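Local coordinates for protein exopolygalacturonate lyase (Vibrio vulnificus, PDB 5A29) that probably cleaves pectate chains by beta-elimination, as a polysaccharide lyase of family 2 that binds a manganese ion, at residues 36-41 and 499-504; 172-177 and 245-250; 365-370 and 376-381. All coordinates share one frame; numbering follows the deposited sequence. Where two conformers were deposited one is given.

Contact 1 of 3, residues 36-41 and 499-504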
loop_
_atom_site.group_PDB
_atom_site.type_symbol
_atom_site.label_atom_id
_atom_site.label_comp_id
_atom_site.label_asym_id
_atom_site.label_seq_id
_atom_site.Cartn_x
_atom_site.Cartn_y
_atom_site.Cartn_z
ATOM N N VAL A 36 4.246 -22.749 4.594
ATOM C CA VAL A 36 4.873 -21.493 5.015
ATOM C C VAL A 36 6.252 -21.703 5.633
ATOM O O VAL A 36 7.218 -20.938 5.378
ATOM C CB VAL A 36 3.917 -20.725 5.973
ATOM C CG1 VAL A 36 4.618 -19.446 6.420
ATOM C CG2 VAL A 36 2.659 -20.363 5.130
ATOM N N LYS A 37 6.380 -22.741 6.463
ATOM C CA LYS A 37 7.739 -23.043 7.023
ATOM C C LYS A 37 8.764 -23.386 5.924
ATOM O O LYS A 37 9.920 -22.889 5.935
ATOM C CB LYS A 37 7.635 -24.232 8.027
ATOM C CG LYS A 37 9.003 -24.747 8.534
ATOM C CD LYS A 37 8.733 -25.914 9.529
ATOM C CE LYS A 37 9.970 -26.534 10.204
ATOM N NZ LYS A 37 11.225 -26.427 9.410
ATOM N N THR A 38 8.317 -24.135 4.904
ATOM C CA THR A 38 9.175 -24.442 3.779
ATOM C C THR A 38 9.596 -23.169 3.018
ATOM O O THR A 38 10.742 -22.976 2.649
ATOM C CB THR A 38 8.474 -25.409 2.792
ATOM O OG1 THR A 38 8.189 -26.656 3.466
ATOM C CG2 THR A 38 9.338 -25.677 1.536
ATOM N N TYR A 39 8.622 -22.320 2.744
ATOM C CA TYR A 39 8.921 -21.017 2.113
ATOM C C TYR A 39 9.906 -20.244 2.946
ATOM O O TYR A 39 10.908 -19.719 2.414
ATOM C CB TYR A 39 7.581 -20.256 2.023
ATOM C CG TYR A 39 7.732 -18.792 1.688
ATOM C CD1 TYR A 39 8.128 -18.410 0.424
ATOM C CD2 TYR A 39 7.456 -17.810 2.642
ATOM C CE1 TYR A 39 8.204 -17.067 0.073
ATOM C CE2 TYR A 39 7.604 -16.432 2.319
ATOM C CZ TYR A 39 7.909 -16.099 1.004
ATOM O OH TYR A 39 8.022 -14.782 0.594
ATOM N N ILE A 40 9.642 -20.111 4.252
ATOM C CA ILE A 40 10.590 -19.352 5.082
ATOM C C ILE A 40 12.005 -19.932 5.010
ATOM O O ILE A 40 12.999 -19.193 4.880
ATOM C CB ILE A 40 10.056 -19.221 6.527
ATOM C CG1 ILE A 40 8.812 -18.267 6.571
ATOM C CG2 ILE A 40 11.148 -18.871 7.554
ATOM C CD1 ILE A 40 8.032 -18.374 7.906
ATOM N N ASP A 41 12.104 -21.272 5.100
ATOM C CA ASP A 41 13.413 -21.941 5.020
ATOM C C ASP A 41 14.110 -21.657 3.701
ATOM O O ASP A 41 15.283 -21.401 3.709
ATOM C CB ASP A 41 13.247 -23.463 5.178
ATOM C CG ASP A 41 12.865 -23.853 6.608
ATOM O OD1 ASP A 41 13.096 -23.033 7.533
ATOM O OD2 ASP A 41 12.299 -24.953 6.810
ATOM N N LYS A 499 -2.745 -23.511 -5.546
ATOM C CA LYS A 499 -2.503 -22.668 -6.734
ATOM C C LYS A 499 -1.239 -21.792 -6.686
ATOM O O LYS A 499 -0.578 -21.615 -7.713
ATOM C CB LYS A 499 -3.719 -21.767 -7.020
ATOM C CG LYS A 499 -4.997 -22.526 -7.349
ATOM C CD LYS A 499 -6.110 -21.573 -7.831
ATOM C CE LYS A 499 -6.495 -20.451 -6.823
ATOM N NZ LYS A 499 -7.531 -19.430 -7.279
ATOM N N ARG A 500 -0.858 -21.250 -5.510
ATOM C CA ARG A 500 0.195 -20.235 -5.487
ATOM C C ARG A 500 1.487 -20.739 -4.885
ATOM O O ARG A 500 2.464 -20.069 -4.970
ATOM C CB ARG A 500 -0.243 -19.074 -4.596
ATOM C CG ARG A 500 -1.536 -18.480 -5.163
ATOM C CD ARG A 500 -1.481 -17.005 -5.144
ATOM N NE ARG A 500 -2.716 -16.448 -5.676
ATOM C CZ ARG A 500 -3.085 -15.198 -5.502
ATOM N NH1 ARG A 500 -2.351 -14.404 -4.741
ATOM N NH2 ARG A 500 -4.244 -14.769 -6.010
ATOM N N PHE A 501 1.467 -21.856 -4.168
ATOM C CA PHE A 501 2.735 -22.315 -3.621
ATOM C C PHE A 501 3.440 -23.216 -4.705
ATOM O O PHE A 501 3.023 -24.339 -4.905
ATOM C CB PHE A 501 2.500 -23.147 -2.358
ATOM C CG PHE A 501 3.766 -23.593 -1.645
ATOM C CD1 PHE A 501 4.715 -22.685 -1.275
ATOM C CD2 PHE A 501 3.914 -24.929 -1.241
ATOM C CE1 PHE A 501 5.860 -23.056 -0.585
ATOM C CE2 PHE A 501 5.074 -25.338 -0.568
ATOM C CZ PHE A 501 6.032 -24.388 -0.229
ATOM N N VAL A 502 4.462 -22.699 -5.370
ATOM C CA VAL A 502 4.928 -23.266 -6.644
ATOM C C VAL A 502 6.459 -23.192 -6.533
ATOM O O VAL A 502 7.018 -22.118 -6.177
ATOM C CB VAL A 502 4.489 -22.376 -7.833
ATOM C CG1 VAL A 502 5.263 -22.780 -9.128
ATOM C CG2 VAL A 502 2.997 -22.540 -8.086
ATOM N N ARG A 503 7.124 -24.348 -6.656
ATOM C CA ARG A 503 8.598 -24.423 -6.657
ATOM C C ARG A 503 9.161 -23.806 -5.372
ATOM O O ARG A 503 10.289 -23.250 -5.340
ATOM C CB ARG A 503 9.177 -23.749 -7.924
ATOM C CG ARG A 503 8.849 -24.517 -9.210
ATOM C CD ARG A 503 9.516 -23.821 -10.422
ATOM N NE ARG A 503 8.907 -22.509 -10.726
ATOM C CZ ARG A 503 7.766 -22.336 -11.402
ATOM N NH1 ARG A 503 7.042 -23.364 -11.813
ATOM N NH2 ARG A 503 7.327 -21.105 -11.673
ATOM N N GLY A 504 8.434 -23.999 -4.272
ATOM C CA GLY A 504 9.018 -23.630 -2.957
ATOM C C GLY A 504 8.754 -22.150 -2.542
ATOM O O GLY A 504 9.133 -21.744 -1.447
#
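Thr38 and Phe501 meet where CZ, the far corner of the phenylalanine ring, runs up against the threonine methyl. Thr38 CG2 lies 4.0 Å from Phe501 CZ, at the ring edge and close to its plane, and the two side chains cross at about a right angle. Next along the same ring, Phe501 CE1 is 4.2 Å from Tyr39 CB, an approach that is oblique. The third touch involves the backbone of Gly504, whose carbonyl O stands 3.6 Å from Tyr39 CA and 4.0 Å from Tyr39 CD1, near the plane of the tyrosine ring at its edge.

Phe501 is the first residue beyond helix 484-500 to leave helical backbone angles, and with CG anti to its N (chi1 -176°) the ring extends from this helix end to helix 27-46. Gly504 belongs to the turn between the short antiparallel strands 501-502 and 505-506. Further out, Phe506 meets both rings, edge-to-face with Tyr39, while Thr38 OG1 bonds to Gln34 O within its own helix.

No hydrogen bond joins 36-41 to 499-504, which bury 160 Å² together. The Gly504 O is nevertheless engaged, since Asn42 ND2, one residue past the first segment, donates to it. A beta hairpin thus docks on the N-terminal helix through van der Waals contact, with this bond just beyond the segment as the polar link.

Contact 2 of 3, residues 172-177 and 245-250; sequences ATERYI and YQLDWL
Helix-to-helix packing within the helical body of this family 2 lyase brings helix 170-184 against the C-terminal end of helix 234-250, away from the metal and tartrate sites. The backbones come nearest at Glu174 and Leu247, whose CA atoms are 6.5 Å apart, and 192 Å² is buried in all without any hydrogen bond across.

Leu247 is the residue through which 245-250 makes both touches with 172-177. With CG anti to the backbone N (chi1 172°), its fork bridges Glu174 and Ile177, three positions apart on the facing helix. One branch goes to each: Leu247 CD1 lies 3.8 Å from Glu174 CG, and Leu247 CD2 lies 4.0 Å from Ile177 CG2. Both pairs of side chains meet at a slant.

Glu174 therefore contributes its aliphatic portion here. Its chain, extended beyond CG, turns the carboxylate away from Leu247; in one of the two deposited conformers, OE2 forms a salt bridge with Lys178 and OE1 accepts a hydrogen bond from Asn255 ND2. Around the pair, Leu247 also touches Phe208 and Ser259, the latter on helix 259-272.

Ile177 grips the base of the leucine from two branches. Its CG2 is 3.8 Å from Leu247 CB, and its CD1 is equally near that same CB while also lying 3.9 Å from Leu247 N.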
loop_
_atom_site.group_PDB
_atom_site.type_symbol
_atom_site.label_atom_id
_atom_site.label_comp_id
_atom_site.label_asym_id
_atom_site.label_seq_id
_atom_site.Cartn_x
_atom_site.Cartn_y
_atom_site.Cartn_z
ATOM N N ALA A 172 16.946 4.595 16.286
ATOM C CA ALA A 172 16.997 4.687 14.846
ATOM C C ALA A 172 15.572 4.847 14.213
ATOM O O ALA A 172 15.447 5.549 13.195
ATOM C CB ALA A 172 17.771 3.510 14.231
ATOM N N THR A 173 14.555 4.236 14.825
ATOM C CA THR A 173 13.183 4.294 14.280
ATOM C C THR A 173 12.580 5.664 14.528
ATOM O O THR A 173 11.974 6.259 13.603
ATOM C CB THR A 173 12.301 3.199 14.875
ATOM O OG1 THR A 173 12.918 1.955 14.505
ATOM C CG2 THR A 173 10.838 3.278 14.255
ATOM N N GLU A 174 12.777 6.203 15.743
ATOM C CA GLU A 174 12.451 7.648 15.981
ATOM C C GLU A 174 13.153 8.577 14.998
ATOM O O GLU A 174 12.509 9.436 14.368
ATOM C CB GLU A 174 12.811 8.091 17.402
ATOM C CG GLU A 174 12.504 9.561 17.695
ATOM C CD GLU A 174 13.143 10.050 18.977
ATOM O OE1 GLU A 174 13.391 9.190 19.835
ATOM O OE2 GLU A 174 13.412 11.266 19.116
ATOM N N ARG A 175 14.484 8.462 14.857
ATOM C CA ARG A 175 15.181 9.313 13.895
ATOM C C ARG A 175 14.690 9.140 12.451
ATOM O O ARG A 175 14.604 10.111 11.674
ATOM C CB ARG A 175 16.708 9.144 13.917
ATOM C CG ARG A 175 17.350 9.577 15.254
ATOM C CD ARG A 175 18.832 9.189 15.283
ATOM N NE ARG A 175 19.527 9.392 13.986
ATOM C CZ ARG A 175 20.058 10.532 13.555
ATOM N NH1 ARG A 175 20.001 11.629 14.309
ATOM N NH2 ARG A 175 20.668 10.566 12.378
ATOM N N TYR A 176 14.397 7.906 12.069
ATOM C CA TYR A 176 13.872 7.673 10.725
ATOM C C TYR A 176 12.563 8.469 10.455
ATOM O O TYR A 176 12.480 9.146 9.434
ATOM C CB TYR A 176 13.643 6.159 10.436
ATOM C CG TYR A 176 13.006 6.023 9.081
ATOM C CD1 TYR A 176 13.754 6.242 7.947
ATOM C CD2 TYR A 176 11.636 5.782 8.963
ATOM C CE1 TYR A 176 13.188 6.218 6.706
ATOM C CE2 TYR A 176 11.023 5.772 7.711
ATOM C CZ TYR A 176 11.804 6.000 6.609
ATOM O OH TYR A 176 11.258 5.941 5.377
ATOM N N ILE A 177 11.558 8.306 11.308
ATOM C CA ILE A 177 10.276 8.994 11.115
ATOM C C ILE A 177 10.470 10.530 11.040
ATOM O O ILE A 177 9.876 11.213 10.194
ATOM C CB ILE A 177 9.289 8.596 12.231
ATOM C CG1 ILE A 177 8.912 7.103 12.063
ATOM C CG2 ILE A 177 8.032 9.470 12.275
ATOM C CD1 ILE A 177 8.158 6.570 13.284
ATOM N N TYR A 245 1.863 9.124 13.313
ATOM C CA TYR A 245 1.041 8.548 14.363
ATOM C C TYR A 245 1.711 7.352 15.059
ATOM O O TYR A 245 1.476 7.101 16.248
ATOM C CB TYR A 245 -0.291 8.152 13.807
ATOM C CG TYR A 245 -1.343 9.222 13.854
ATOM C CD1 TYR A 245 -1.957 9.563 15.063
ATOM C CD2 TYR A 245 -1.756 9.882 12.671
ATOM C CE1 TYR A 245 -2.978 10.511 15.127
ATOM C CE2 TYR A 245 -2.799 10.838 12.725
ATOM C CZ TYR A 245 -3.407 11.131 13.948
ATOM O OH TYR A 245 -4.465 12.037 14.028
ATOM N N GLN A 246 2.540 6.614 14.324
ATOM C CA GLN A 246 3.288 5.494 14.964
ATOM C C GLN A 246 4.420 6.062 15.869
ATOM O O GLN A 246 4.709 5.523 16.944
ATOM C CB GLN A 246 3.917 4.554 13.906
ATOM C CG GLN A 246 2.875 3.767 13.137
ATOM C CD GLN A 246 1.820 3.179 14.061
ATOM O OE1 GLN A 246 2.126 2.268 14.827
ATOM N NE2 GLN A 246 0.612 3.748 14.068
ATOM N N LEU A 247 4.990 7.170 15.500
ATOM C CA LEU A 247 5.950 7.806 16.439
ATOM C C LEU A 247 5.249 8.162 17.765
ATOM O O LEU A 247 5.755 7.819 18.879
ATOM C CB LEU A 247 6.679 8.998 15.772
ATOM C CG LEU A 247 7.560 9.878 16.702
ATOM C CD1 LEU A 247 8.754 9.114 17.262
ATOM C CD2 LEU A 247 8.078 11.121 15.952
ATOM N N ASP A 248 4.083 8.794 17.670
ATOM C CA ASP A 248 3.344 9.147 18.876
ATOM C C ASP A 248 3.012 7.904 19.666
ATOM O O ASP A 248 2.979 7.931 20.894
ATOM C CB ASP A 248 1.997 9.825 18.534
ATOM C CG ASP A 248 1.137 10.094 19.781
ATOM O OD1 ASP A 248 1.435 11.064 20.482
ATOM O OD2 ASP A 248 0.136 9.402 20.055
ATOM N N TRP A 249 2.579 6.855 18.974
ATOM C CA TRP A 249 2.167 5.650 19.649
ATOM C C TRP A 249 3.336 4.929 20.342
ATOM O O TRP A 249 3.125 4.365 21.432
ATOM C CB TRP A 249 1.522 4.661 18.632
ATOM C CG TRP A 249 1.024 3.367 19.248
ATOM C CD1 TRP A 249 1.588 2.107 19.111
ATOM C CD2 TRP A 249 -0.108 3.206 20.071
ATOM N NE1 TRP A 249 0.830 1.192 19.780
ATOM C CE2 TRP A 249 -0.195 1.838 20.405
ATOM C CE3 TRP A 249 -1.084 4.079 20.551
ATOM C CZ2 TRP A 249 -1.231 1.327 21.181
ATOM C CZ3 TRP A 249 -2.101 3.567 21.320
ATOM C CH2 TRP A 249 -2.153 2.209 21.650
ATOM N N LEU A 250 4.492 4.879 19.698
ATOM C CA LEU A 250 5.596 4.017 20.095
ATOM C C LEU A 250 6.546 4.649 21.102
ATOM O O LEU A 250 7.039 3.957 22.037
ATOM C CB LEU A 250 6.402 3.522 18.880
ATOM C CG LEU A 250 5.518 2.595 17.988
ATOM C CD1 LEU A 250 6.200 2.455 16.625
ATOM C CD2 LEU A 250 5.317 1.212 18.627
#

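Contact 3 of 3, residues 365-370 and 376-381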
loop_
_atom_site.group_PDB
_atom_site.type_symbol
_atom_site.label_atom_id
_atom_site.label_comp_id
_atom_site.label_asym_id
_atom_site.label_seq_id
_atom_site.Cartn_x
_atom_site.Cartn_y
_atom_site.Cartn_z
ATOM N N ASN A 365 -19.950 7.449 1.275
ATOM C CA ASN A 365 -20.280 8.539 0.291
ATOM C C ASN A 365 -19.652 8.191 -1.068
ATOM O O ASN A 365 -20.250 8.457 -2.096
ATOM C CB ASN A 365 -19.730 9.855 0.836
ATOM C CG ASN A 365 -20.654 10.409 1.941
ATOM O OD1 ASN A 365 -21.820 10.188 1.855
ATOM N ND2 ASN A 365 -20.155 11.148 2.876
ATOM N N PHE A 366 -18.502 7.528 -1.040
ATOM C CA PHE A 366 -17.913 7.023 -2.337
ATOM C C PHE A 366 -18.775 5.967 -2.957
ATOM O O PHE A 366 -19.126 6.053 -4.158
ATOM C CB PHE A 366 -16.528 6.444 -2.083
ATOM C CG PHE A 366 -15.898 5.840 -3.337
ATOM C CD1 PHE A 366 -15.478 6.693 -4.386
ATOM C CD2 PHE A 366 -15.907 4.441 -3.533
ATOM C CE1 PHE A 366 -14.979 6.126 -5.587
ATOM C CE2 PHE A 366 -15.355 3.892 -4.696
ATOM C CZ PHE A 366 -14.901 4.739 -5.727
ATOM N N TYR A 367 -19.122 4.920 -2.171
ATOM C CA TYR A 367 -19.905 3.849 -2.798
ATOM C C TYR A 367 -21.323 4.257 -3.193
ATOM O O TYR A 367 -21.894 3.686 -4.104
ATOM C CB TYR A 367 -19.872 2.562 -1.967
ATOM C CG TYR A 367 -18.484 1.945 -1.944
ATOM C CD1 TYR A 367 -18.009 1.243 -3.066
ATOM C CD2 TYR A 367 -17.651 2.061 -0.850
ATOM C CE1 TYR A 367 -16.767 0.655 -3.077
ATOM C CE2 TYR A 367 -16.371 1.451 -0.846
ATOM C CZ TYR A 367 -15.950 0.736 -1.946
ATOM O OH TYR A 367 -14.675 0.180 -2.025
ATOM N N ARG A 368 -21.922 5.264 -2.525
ATOM C CA ARG A 368 -23.244 5.689 -2.985
ATOM C C ARG A 368 -23.178 6.240 -4.396
ATOM O O ARG A 368 -24.144 6.132 -5.123
ATOM C CB ARG A 368 -23.838 6.805 -2.058
ATOM C CG ARG A 368 -24.134 6.268 -0.666
ATOM C CD ARG A 368 -24.772 7.379 0.239
ATOM N NE ARG A 368 -25.268 6.767 1.484
ATOM C CZ ARG A 368 -26.031 7.416 2.372
ATOM N NH1 ARG A 368 -26.405 8.688 2.152
ATOM N NH2 ARG A 368 -26.504 6.784 3.436
ATOM N N LEU A 369 -22.056 6.813 -4.772
ATOM C CA LEU A 369 -21.896 7.436 -6.116
ATOM C C LEU A 369 -21.343 6.432 -7.149
ATOM O O LEU A 369 -21.692 6.507 -8.309
ATOM C CB LEU A 369 -20.851 8.578 -6.022
ATOM C CG LEU A 369 -21.274 9.732 -5.095
ATOM C CD1 LEU A 369 -20.145 10.776 -5.174
ATOM C CD2 LEU A 369 -22.584 10.279 -5.640
ATOM N N ALA A 370 -20.463 5.530 -6.729
ATOM C CA ALA A 370 -19.634 4.749 -7.681
ATOM C C ALA A 370 -20.062 3.288 -7.785
ATOM O O ALA A 370 -19.747 2.627 -8.782
ATOM C CB ALA A 370 -18.178 4.784 -7.253
ATOM N N GLY A 376 -21.782 -5.507 -9.061
ATOM C CA GLY A 376 -20.599 -5.461 -8.217
ATOM C C GLY A 376 -19.494 -4.612 -8.804
ATOM O O GLY A 376 -18.375 -4.672 -8.321
ATOM N N THR A 377 -19.786 -3.722 -9.759
ATOM C CA THR A 377 -18.685 -2.946 -10.333
ATOM C C THR A 377 -18.581 -1.566 -9.690
ATOM O O THR A 377 -19.543 -1.153 -9.042
ATOM C CB THR A 377 -18.799 -2.768 -11.853
ATOM O OG1 THR A 377 -20.094 -2.232 -12.130
ATOM C CG2 THR A 377 -18.654 -4.161 -12.541
ATOM N N ILE A 378 -17.428 -0.913 -9.897
ATOM C CA ILE A 378 -17.141 0.451 -9.397
ATOM C C ILE A 378 -17.048 1.341 -10.669
ATOM O O ILE A 378 -16.199 1.066 -11.536
ATOM C CB ILE A 378 -15.808 0.524 -8.636
ATOM C CG1 ILE A 378 -15.717 -0.472 -7.446
ATOM C CG2 ILE A 378 -15.530 1.985 -8.142
ATOM C CD1 ILE A 378 -16.946 -0.458 -6.664
ATOM N N LYS A 379 -17.933 2.317 -10.815
ATOM C CA LYS A 379 -17.869 3.269 -11.968
ATOM C C LYS A 379 -16.701 4.248 -11.849
ATOM O O LYS A 379 -16.374 4.666 -10.721
ATOM C CB LYS A 379 -19.174 4.085 -11.981
ATOM C CG LYS A 379 -20.370 3.194 -12.256
ATOM C CD LYS A 379 -21.643 4.020 -12.227
ATOM C CE LYS A 379 -22.122 4.179 -10.787
ATOM N NZ LYS A 379 -23.614 4.178 -10.711
ATOM N N PRO A 380 -16.129 4.710 -13.011
ATOM C CA PRO A 380 -15.090 5.749 -12.991
ATOM C C PRO A 380 -15.751 7.147 -12.880
ATOM O O PRO A 380 -16.381 7.654 -13.838
ATOM C CB PRO A 380 -14.384 5.590 -14.369
ATOM C CG PRO A 380 -15.496 5.092 -15.275
ATOM C CD PRO A 380 -16.372 4.196 -14.390
ATOM N N ILE A 381 -15.542 7.801 -11.733
ATOM C CA ILE A 381 -16.301 8.982 -11.456
ATOM C C ILE A 381 -15.414 10.117 -10.947
ATOM O O ILE A 381 -14.273 9.891 -10.482
ATOM C CB ILE A 381 -17.403 8.703 -10.360
ATOM C CG1 ILE A 381 -16.772 8.232 -9.003
ATOM C CG2 ILE A 381 -18.520 7.811 -10.887
ATOM C CD1 ILE A 381 -17.700 8.556 -7.814
HETATM O O HOH W 1 -24.142 4.165 -8.021
#
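Ile378 and Ala370 adjoin where helix 353-370 ends and the chain doubles back, and the isoleucine can be followed outward from its backbone. From CB, the CG2 branch lies anti to the backbone N and is directed to the Phe366 ring, 3.7 Å from CZ, the two side chains crossing at about a right angle. On the other branch, CG1 leads to CD1, which sits 3.8 Å from Tyr367 CE1 at the edge of the tyrosine ring, near its plane. Within the helix, Phe366 CD2 lies over the centre of the Tyr367 ring, and Ala370 CB lies over one face of Phe366, offset toward the rim.

Ile381 reaches the same helix end farther along. Its CD1 touches Leu369 CB at 3.6 Å and Ala370 CB at 3.8 Å.

The polar link is Lys379 N to Ala370 O, 2.7 Å and nearly straight at 172°, with the donor in the carbonyl plane. Lys379 bends back over the helix end, its CE 3.4 Å from Leu369 O, and its NZ donates to a water 2.7 Å away.

Residues 371-372 and 377-378 form a small, weakly bonded antiparallel pair, with a G1 beta bulge at Gly376 and Thr377 opposite Asn372. The Ala370 carbonyl, in the last turn, thus gains a donor from the returning chain, and the helix end's partial negative charge would probably favour the lysine ammonium nearby.

Overall arrangement
From the N terminus, helix 27-46 supplies the first half of contact 1, which closes only when the chain returns at 499-504, so most of the chain (457 residues) lies within its loop. Both other contacts nest inside and follow in series. Contact 2 closes first, joining 172-177 and 245-250, with 67 residues between them. Contact 3 comes later and is local, folding the chain back on the end of helix 353-370 after five residues. Their centres lie 36 Å apart, on opposite sides of the chain centre. No two contacts touch: they tie the N-terminal helix to the hairpin after helix 484-500, two helices to each other, and a helix end to the returning chain.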